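Local structure of thiosulfate reductase (Thermus thermophilus, 2VPZ) at residues C51-H56 and Y63-Y68; R77-G82 and E212-T217. The protein probably acts as an oxidoreductase on sulfur compounds such as thiosulfate or polysulfide, carrying a [4Fe-4S] cluster and molybdenum with two molybdopterin guanosine dinucleotides. All coordinates share one frame; numbering follows the deposited sequence.

Overall arrangement
Contact 1 closes the beta hairpin of strands 52-57 and 62-67, part of a three-stranded antiparallel sheet with strand 38-43. Contact 2 joins the next segment, 77-82 at the start of helix 80-84, to the far later 212-217, which leads into helix 216-227. It thus ties the Fe4S4 domain region to the large molybdopterin oxidoreductase region. The centres of contact 1 and contact 2 lie about 13 Å apart, on the same side of the chain's centre. L78 packs on I53 and V65, and N216 on the sulfur of C51. Both contacts touch the same iron-sulfur cluster; contact 2 also reaches a pterin cofactor, and the cluster lies between the hairpin and that pterin.

Contact 1 of 2, residues C51-H56 and Y63-Y68. With SF4 (iron/sulfur cluster), chain G.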
loop_
_atom_site.group_PDB
_atom_site.type_symbol
_atom_site.label_atom_id
_atom_site.label_comp_id
_atom_site.label_asym_id
_atom_site.label_seq_id
_atom_site.Cartn_x
_atom_site.Cartn_y
_atom_site.Cartn_z
ATOM N N CYS A 51 10.455 -19.496 32.746
ATOM C CA CYS A 51 10.380 -20.304 31.510
ATOM C C CYS A 51 11.476 -21.396 31.504
ATOM O O CYS A 51 12.587 -21.183 32.023
ATOM C CB CYS A 51 10.520 -19.431 30.218
ATOM S SG CYS A 51 9.447 -17.951 30.090
ATOM N N GLY A 52 11.130 -22.560 30.952
ATOM C CA GLY A 52 12.047 -23.671 30.801
ATOM C C GLY A 52 12.892 -23.371 29.560
ATOM O O GLY A 52 12.342 -23.020 28.508
ATOM N N ILE A 53 14.212 -23.492 29.682
ATOM C CA ILE A 53 15.173 -23.198 28.620
ATOM C C ILE A 53 16.324 -24.212 28.490
ATOM O O ILE A 53 16.591 -24.992 29.405
ATOM C CB ILE A 53 15.863 -21.778 28.856
ATOM C CG1 ILE A 53 16.535 -21.717 30.213
ATOM C CG2 ILE A 53 14.827 -20.637 28.703
ATOM C CD1 ILE A 53 17.731 -20.792 30.352
ATOM N N VAL A 54 16.991 -24.227 27.335
ATOM C CA VAL A 54 18.175 -25.080 27.144
ATOM C C VAL A 54 19.340 -24.059 27.132
ATOM O O VAL A 54 19.202 -23.026 26.483
ATOM C CB VAL A 54 18.192 -25.847 25.787
ATOM C CG1 VAL A 54 19.539 -26.601 25.645
ATOM C CG2 VAL A 54 17.004 -26.814 25.690
ATOM N N ALA A 55 20.435 -24.327 27.848
ATOM C CA ALA A 55 21.599 -23.431 27.850
ATOM C C ALA A 55 22.763 -24.120 27.133
ATOM O O ALA A 55 23.069 -25.281 27.427
ATOM C CB ALA A 55 22.036 -23.045 29.299
ATOM N N HIS A 56 23.376 -23.405 26.196
ATOM C CA HIS A 56 24.491 -23.894 25.411
ATOM C C HIS A 56 25.802 -23.268 25.917
ATOM O O HIS A 56 26.045 -22.074 25.713
ATOM C CB HIS A 56 24.286 -23.561 23.904
ATOM C CG HIS A 56 23.010 -24.049 23.310
ATOM N ND1 HIS A 56 22.726 -25.368 23.135
ATOM C CD2 HIS A 56 21.936 -23.383 22.856
ATOM C CE1 HIS A 56 21.531 -25.507 22.600
ATOM N NE2 HIS A 56 21.025 -24.306 22.417
ATOM N N TYR A 63 26.916 -19.161 25.892
ATOM C CA TYR A 63 26.835 -18.288 24.714
ATOM C C TYR A 63 25.431 -18.038 24.149
ATOM O O TYR A 63 25.153 -16.970 23.572
ATOM C CB TYR A 63 27.723 -18.834 23.569
ATOM C CG TYR A 63 29.201 -18.564 23.756
ATOM C CD1 TYR A 63 30.055 -19.546 24.275
ATOM C CD2 TYR A 63 29.736 -17.299 23.473
ATOM C CE1 TYR A 63 31.412 -19.277 24.515
ATOM C CE2 TYR A 63 31.085 -17.013 23.709
ATOM C CZ TYR A 63 31.924 -18.007 24.232
ATOM O OH TYR A 63 33.244 -17.742 24.483
ATOM N N LYS A 64 24.557 -19.019 24.333
ATOM C CA LYS A 64 23.196 -19.003 23.818
ATOM C C LYS A 64 22.256 -19.803 24.716
ATOM O O LYS A 64 22.639 -20.782 25.370
ATOM C CB LYS A 64 23.177 -19.577 22.388
ATOM C CG LYS A 64 21.882 -19.364 21.566
ATOM C CD LYS A 64 21.650 -17.882 21.231
ATOM C CE LYS A 64 20.686 -17.674 20.056
ATOM N NZ LYS A 64 19.253 -17.835 20.441
ATOM N N VAL A 65 20.999 -19.372 24.740
ATOM C CA VAL A 65 19.954 -20.001 25.535
ATOM C C VAL A 65 18.730 -20.108 24.611
ATOM O O VAL A 65 18.539 -19.279 23.727
ATOM C CB VAL A 65 19.653 -19.109 26.789
ATOM C CG1 VAL A 65 18.288 -18.448 26.632
ATOM C CG2 VAL A 65 19.749 -19.943 28.080
ATOM N N GLU A 66 17.887 -21.109 24.788
ATOM C CA GLU A 66 16.750 -21.198 23.887
ATOM C C GLU A 66 15.494 -21.815 24.547
ATOM O O GLU A 66 15.610 -22.527 25.544
ATOM C CB GLU A 66 17.170 -21.996 22.632
ATOM C CG GLU A 66 16.578 -21.532 21.267
ATOM C CD GLU A 66 17.351 -20.373 20.563
ATOM O OE1 GLU A 66 18.593 -20.486 20.404
ATOM O OE2 GLU A 66 16.696 -19.379 20.153
ATOM N N GLY A 67 14.291 -21.513 24.057
ATOM C CA GLY A 67 13.138 -22.147 24.650
ATOM C C GLY A 67 13.106 -23.594 24.149
ATOM O O GLY A 67 13.988 -23.957 23.372
ATOM N N TYR A 68 12.189 -24.446 24.612
ATOM C CA TYR A 68 12.030 -25.837 24.099
ATOM C C TYR A 68 10.532 -26.257 24.025
ATOM O O TYR A 68 9.755 -25.899 24.902
ATOM C CB TYR A 68 12.965 -26.890 24.808
ATOM C CG TYR A 68 12.800 -27.253 26.289
ATOM C CD1 TYR A 68 12.148 -28.435 26.698
ATOM C CD2 TYR A 68 13.385 -26.456 27.284
ATOM C CE1 TYR A 68 12.094 -28.817 28.076
ATOM C CE2 TYR A 68 13.336 -26.820 28.651
ATOM C CZ TYR A 68 12.687 -28.004 29.045
ATOM O OH TYR A 68 12.639 -28.334 30.376
HETATM FE FE1 SF4 G . 10.590 -16.125 30.664
HETATM FE FE2 SF4 G . 11.228 -13.712 29.514
HETATM FE FE3 SF4 G . 10.890 -13.943 32.232
HETATM FE FE4 SF4 G . 13.105 -15.037 31.056
HETATM S S1 SF4 G . 12.584 -12.796 31.131
HETATM S S2 SF4 G . 11.753 -16.036 32.659
HETATM S S3 SF4 G . 12.227 -15.729 29.058
HETATM S S4 SF4 G . 9.253 -14.242 30.614
HETATM O O HOH W 1 19.849 -22.539 20.164
#
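V54 and E66 form a hydrogen-bonded pair in the antiparallel beta hairpin of strands 52-57 and 62-67, within the Fe4S4 region. V54 N gives to E66 O at 2.8 Å and E66 N returns a bond to V54 O at 2.9 Å. H56 N is bonded to K64 O at 2.8 Å, and Y63 N closes on H56 O. On one face V54, H56, K64 and E66 line up. The H56 imidazole lies alongside K64, its CD2 4.0 Å from K64 CB, while ND1 is held by S39 of the neighbouring strand 38-43. K64 curls its NZ back to E66 OE1 at 2.7 Å, a salt bridge on the syn side but 30° out of the carboxylate plane. K64 and E66 thus pair their opposite charges within one strand, where an acidic side chain of another protein chain comes near E66. On the other face A55 CB meets V65 CG2 at 4.0 Å. Beyond the paired strands, Y68 CG, set between backbone N and carbonyl carbon (chi1 66°), turns the ring back to the start of the first strand, its CE2 3.6 Å from I53 N. I53 N and CA lie at the ring edge, V54 CG2 packs across at about a right angle, and T563 bonds the Y68 hydroxyl. Next to G52 at the start of the first strand, C51 anchors the cluster, its SG 2.2 Å from the iron FE1.

Contact 2 of 2, residues R77-G82 and E212-T217; sequences RLCPRG and EDTHNT. With MGD (2-amino-5,6-dimercapto-7-methyl-3,7,8a,9-tetrahydro-8-oxa-1,3,9,10-tetraaza-anthracen-4-one guanosine dinucleotide), chain I; SF4 (iron/sulfur cluster), chain G.
The R81 guanidinium lies flat between two cofactors, with T214 at its edge. On one face cluster sulfur S1 sits 3.3 Å above the R81 guanidinium plane, toward the rim. Over the centre of the opposite face is pterin C19, 3.5 Å from R81 CZ. T214 O lies in plane at the edge and takes a weak bond from R81 NH2, while T630 holds NH1. The H215 ring carries pterin N22 3.7 Å over its centre, has cluster S4 off its edge, near the ring plane, and stacks with W49. D213 OD1 accepts from pterin N22 at 2.9 Å. The same oxygen takes the backbone N-H of H215, making an Asx turn. T214 N donates to pterin N20 at 3.1 Å. C79 SG binds the iron FE2 at 2.3 Å and caps helix 80-84 through a weak bond from G82 N. N216 ND2 reaches R77 O at 3.2 Å, a weak bond. A leucine in place of R81 has no guanidinium to offer, so T214 O and T630 would probably be left without this partner and a gap would open between cluster and pterin. A guanidinium spanning cluster and pterin is consistent with an electron route between them, and a positive charge this close would be expected to raise the cluster's reduction potential.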
loop_
_atom_site.group_PDB
_atom_site.type_symbol
_atom_site.label_atom_id
_atom_site.label_comp_id
_atom_site.label_asym_id
_atom_site.label_seq_id
_atom_site.Cartn_x
_atom_site.Cartn_y
_atom_site.Cartn_z
ATOM N N ARG A 77 9.975 -20.692 22.012
ATOM C CA ARG A 77 10.245 -19.245 21.990
ATOM C C ARG A 77 10.845 -18.685 23.316
ATOM O O ARG A 77 10.905 -19.383 24.341
ATOM C CB ARG A 77 8.985 -18.421 21.652
ATOM C CG ARG A 77 7.851 -19.136 20.944
ATOM C CD ARG A 77 8.072 -19.173 19.448
ATOM N NE ARG A 77 8.738 -20.397 19.011
ATOM C CZ ARG A 77 8.151 -21.367 18.326
ATOM N NH1 ARG A 77 6.884 -21.241 17.999
ATOM N NH2 ARG A 77 8.814 -22.457 17.971
ATOM N N LEU A 78 11.259 -17.416 23.273
ATOM C CA LEU A 78 11.867 -16.677 24.375
ATOM C C LEU A 78 11.734 -15.152 24.133
ATOM O O LEU A 78 11.844 -14.687 22.987
ATOM C CB LEU A 78 13.367 -17.064 24.525
ATOM C CG LEU A 78 13.967 -17.478 25.893
ATOM C CD1 LEU A 78 13.055 -18.530 26.583
ATOM C CD2 LEU A 78 15.402 -18.035 25.729
ATOM N N CYS A 79 11.480 -14.380 25.193
ATOM C CA CYS A 79 11.375 -12.932 25.097
ATOM C C CYS A 79 12.807 -12.353 25.132
ATOM O O CYS A 79 13.763 -13.078 25.422
ATOM C CB CYS A 79 10.546 -12.348 26.279
ATOM S SG CYS A 79 11.485 -12.063 27.898
ATOM N N PRO A 80 12.976 -11.036 24.837
ATOM C CA PRO A 80 14.296 -10.372 24.852
ATOM C C PRO A 80 15.103 -10.525 26.173
ATOM O O PRO A 80 16.319 -10.776 26.166
ATOM C CB PRO A 80 13.983 -8.912 24.496
ATOM C CG PRO A 80 12.507 -8.742 24.901
ATOM C CD PRO A 80 11.885 -10.079 24.618
ATOM N N ARG A 81 14.426 -10.371 27.309
ATOM C CA ARG A 81 15.041 -10.497 28.636
ATOM C C ARG A 81 15.608 -11.899 28.883
ATOM O O ARG A 81 16.648 -12.044 29.545
ATOM C CB ARG A 81 14.026 -10.099 29.729
ATOM C CG ARG A 81 13.689 -8.604 29.666
ATOM C CD ARG A 81 12.421 -8.217 30.445
ATOM N NE ARG A 81 11.241 -9.027 30.131
ATOM C CZ ARG A 81 10.611 -9.853 30.965
ATOM N NH1 ARG A 81 11.031 -10.002 32.208
ATOM N NH2 ARG A 81 9.563 -10.553 30.532
ATOM N N GLY A 82 14.940 -12.920 28.351
ATOM C CA GLY A 82 15.405 -14.286 28.496
ATOM C C GLY A 82 16.674 -14.500 27.687
ATOM O O GLY A 82 17.633 -15.146 28.147
ATOM N N GLU A 212 4.479 -4.720 26.244
ATOM C CA GLU A 212 5.467 -3.910 26.988
ATOM C C GLU A 212 5.835 -4.828 28.183
ATOM O O GLU A 212 7.028 -5.034 28.480
ATOM C CB GLU A 212 4.871 -2.536 27.424
ATOM C CG GLU A 212 4.862 -1.547 26.232
ATOM C CD GLU A 212 3.920 -0.357 26.397
ATOM O OE1 GLU A 212 2.690 -0.578 26.458
ATOM O OE2 GLU A 212 4.418 0.797 26.456
ATOM N N ASP A 213 4.792 -5.370 28.840
ATOM C CA ASP A 213 4.891 -6.423 29.897
ATOM C C ASP A 213 5.094 -7.578 28.901
ATOM O O ASP A 213 4.233 -7.885 28.061
ATOM C CB ASP A 213 3.563 -6.582 30.702
ATOM C CG ASP A 213 3.210 -8.067 31.042
ATOM O OD1 ASP A 213 4.106 -8.958 30.989
ATOM O OD2 ASP A 213 2.038 -8.317 31.373
ATOM N N THR A 214 6.231 -8.231 29.023
ATOM C CA THR A 214 6.640 -9.192 28.051
ATOM C C THR A 214 6.786 -10.677 28.462
ATOM O O THR A 214 7.584 -11.441 27.872
ATOM C CB THR A 214 7.906 -8.539 27.348
ATOM O OG1 THR A 214 7.792 -8.608 25.940
ATOM C CG2 THR A 214 9.205 -9.106 27.865
ATOM N N HIS A 215 5.990 -11.066 29.480
ATOM C CA HIS A 215 5.886 -12.447 30.014
ATOM C C HIS A 215 5.646 -13.309 28.768
ATOM O O HIS A 215 4.668 -13.153 28.033
ATOM C CB HIS A 215 4.714 -12.585 31.054
ATOM C CG HIS A 215 5.087 -12.289 32.466
ATOM N ND1 HIS A 215 4.182 -11.967 33.446
ATOM C CD2 HIS A 215 6.283 -12.245 33.049
ATOM C CE1 HIS A 215 4.813 -11.729 34.576
ATOM N NE2 HIS A 215 6.099 -11.893 34.355
ATOM N N ASN A 216 6.579 -14.231 28.585
ATOM C CA ASN A 216 6.586 -15.116 27.431
ATOM C C ASN A 216 5.277 -15.680 26.890
ATOM O O ASN A 216 4.733 -15.193 25.880
ATOM C CB ASN A 216 7.567 -16.267 27.628
ATOM C CG ASN A 216 7.977 -16.931 26.331
ATOM O OD1 ASN A 216 7.386 -16.637 25.289
ATOM N ND2 ASN A 216 8.985 -17.810 26.383
ATOM N N THR A 217 4.759 -16.694 27.568
ATOM C CA THR A 217 3.554 -17.417 27.154
ATOM C C THR A 217 2.318 -16.565 26.903
ATOM O O THR A 217 1.537 -16.832 25.965
ATOM C CB THR A 217 3.148 -18.559 28.157
ATOM O OG1 THR A 217 4.289 -19.074 28.818
ATOM C CG2 THR A 217 2.416 -19.697 27.406
HETATM P PB MGD I . -0.652 -2.589 34.808
HETATM O O1B MGD I . -0.298 -1.739 35.962
HETATM O O2B MGD I . -1.955 -3.205 34.720
HETATM O O3B MGD I . 0.597 -3.585 34.907
HETATM O O3A MGD I . 2.537 -5.120 34.310
HETATM P PA MGD I . 0.962 -5.029 34.331
HETATM O O1A MGD I . 0.586 -6.136 35.200
HETATM O O2A MGD I . 0.470 -5.192 32.972
HETATM O "O5'" MGD I . -0.457 -1.797 33.482
HETATM C "C5'" MGD I . 0.430 -0.716 33.185
HETATM C "C4'" MGD I . -0.506 0.161 32.369
HETATM O "O4'" MGD I . -1.430 0.598 33.352
HETATM C "C3'" MGD I . 0.063 1.464 31.747
HETATM O "O3'" MGD I . -0.316 1.587 30.351
HETATM C "C2'" MGD I . -0.601 2.618 32.539
HETATM O "O2'" MGD I . -1.103 3.581 31.620
HETATM C "C1'" MGD I . -1.841 1.950 33.079
HETATM N N9 MGD I . -2.684 2.674 34.070
HETATM C C8 MGD I . -2.253 3.570 35.012
HETATM N N7 MGD I . -3.289 4.056 35.754
HETATM C C5 MGD I . -4.415 3.478 35.263
HETATM C C6 MGD I . -5.862 3.611 35.528
HETATM O O6 MGD I . -6.200 4.339 36.468
HETATM N N1 MGD I . -6.723 2.882 34.820
HETATM C C2 MGD I . -6.320 2.077 33.800
HETATM N N2 MGD I . -7.250 1.346 33.089
HETATM N N3 MGD I . -4.999 1.907 33.483
HETATM C C4 MGD I . -4.019 2.564 34.162
HETATM C C10 MGD I . 3.444 -5.371 35.362
HETATM C C11 MGD I . 3.756 -6.828 35.253
HETATM O O11 MGD I . 4.522 -7.028 34.055
HETATM C C12 MGD I . 4.332 -7.448 36.552
HETATM S S12 MGD I . 3.570 -7.251 38.040
HETATM C C13 MGD I . 5.488 -8.203 36.578
HETATM S S13 MGD I . 6.000 -8.958 38.017
HETATM C C14 MGD I . 6.306 -8.406 35.328
HETATM N N15 MGD I . 7.492 -7.640 35.223
HETATM C C16 MGD I . 8.050 -7.351 34.004
HETATM C C17 MGD I . 9.330 -6.585 33.796
HETATM O O17 MGD I . 9.998 -6.211 34.800
HETATM N N18 MGD I . 9.803 -6.382 32.519
HETATM C C19 MGD I . 9.039 -6.796 31.475
HETATM N N19 MGD I . 9.486 -6.504 30.269
HETATM N N20 MGD I . 7.838 -7.462 31.542
HETATM C C21 MGD I . 7.359 -7.782 32.783
HETATM N N22 MGD I . 6.203 -8.403 32.958
HETATM C C23 MGD I . 5.400 -8.241 34.125
HETATM FE FE1 SF4 G . 10.590 -16.125 30.664
HETATM FE FE2 SF4 G . 11.228 -13.712 29.514
HETATM FE FE3 SF4 G . 10.890 -13.943 32.232
HETATM FE FE4 SF4 G . 13.105 -15.037 31.056
HETATM S S1 SF4 G . 12.584 -12.796 31.131
HETATM S S2 SF4 G . 11.753 -16.036 32.659
HETATM S S3 SF4 G . 12.227 -15.729 29.058
HETATM S S4 SF4 G . 9.253 -14.242 30.614
#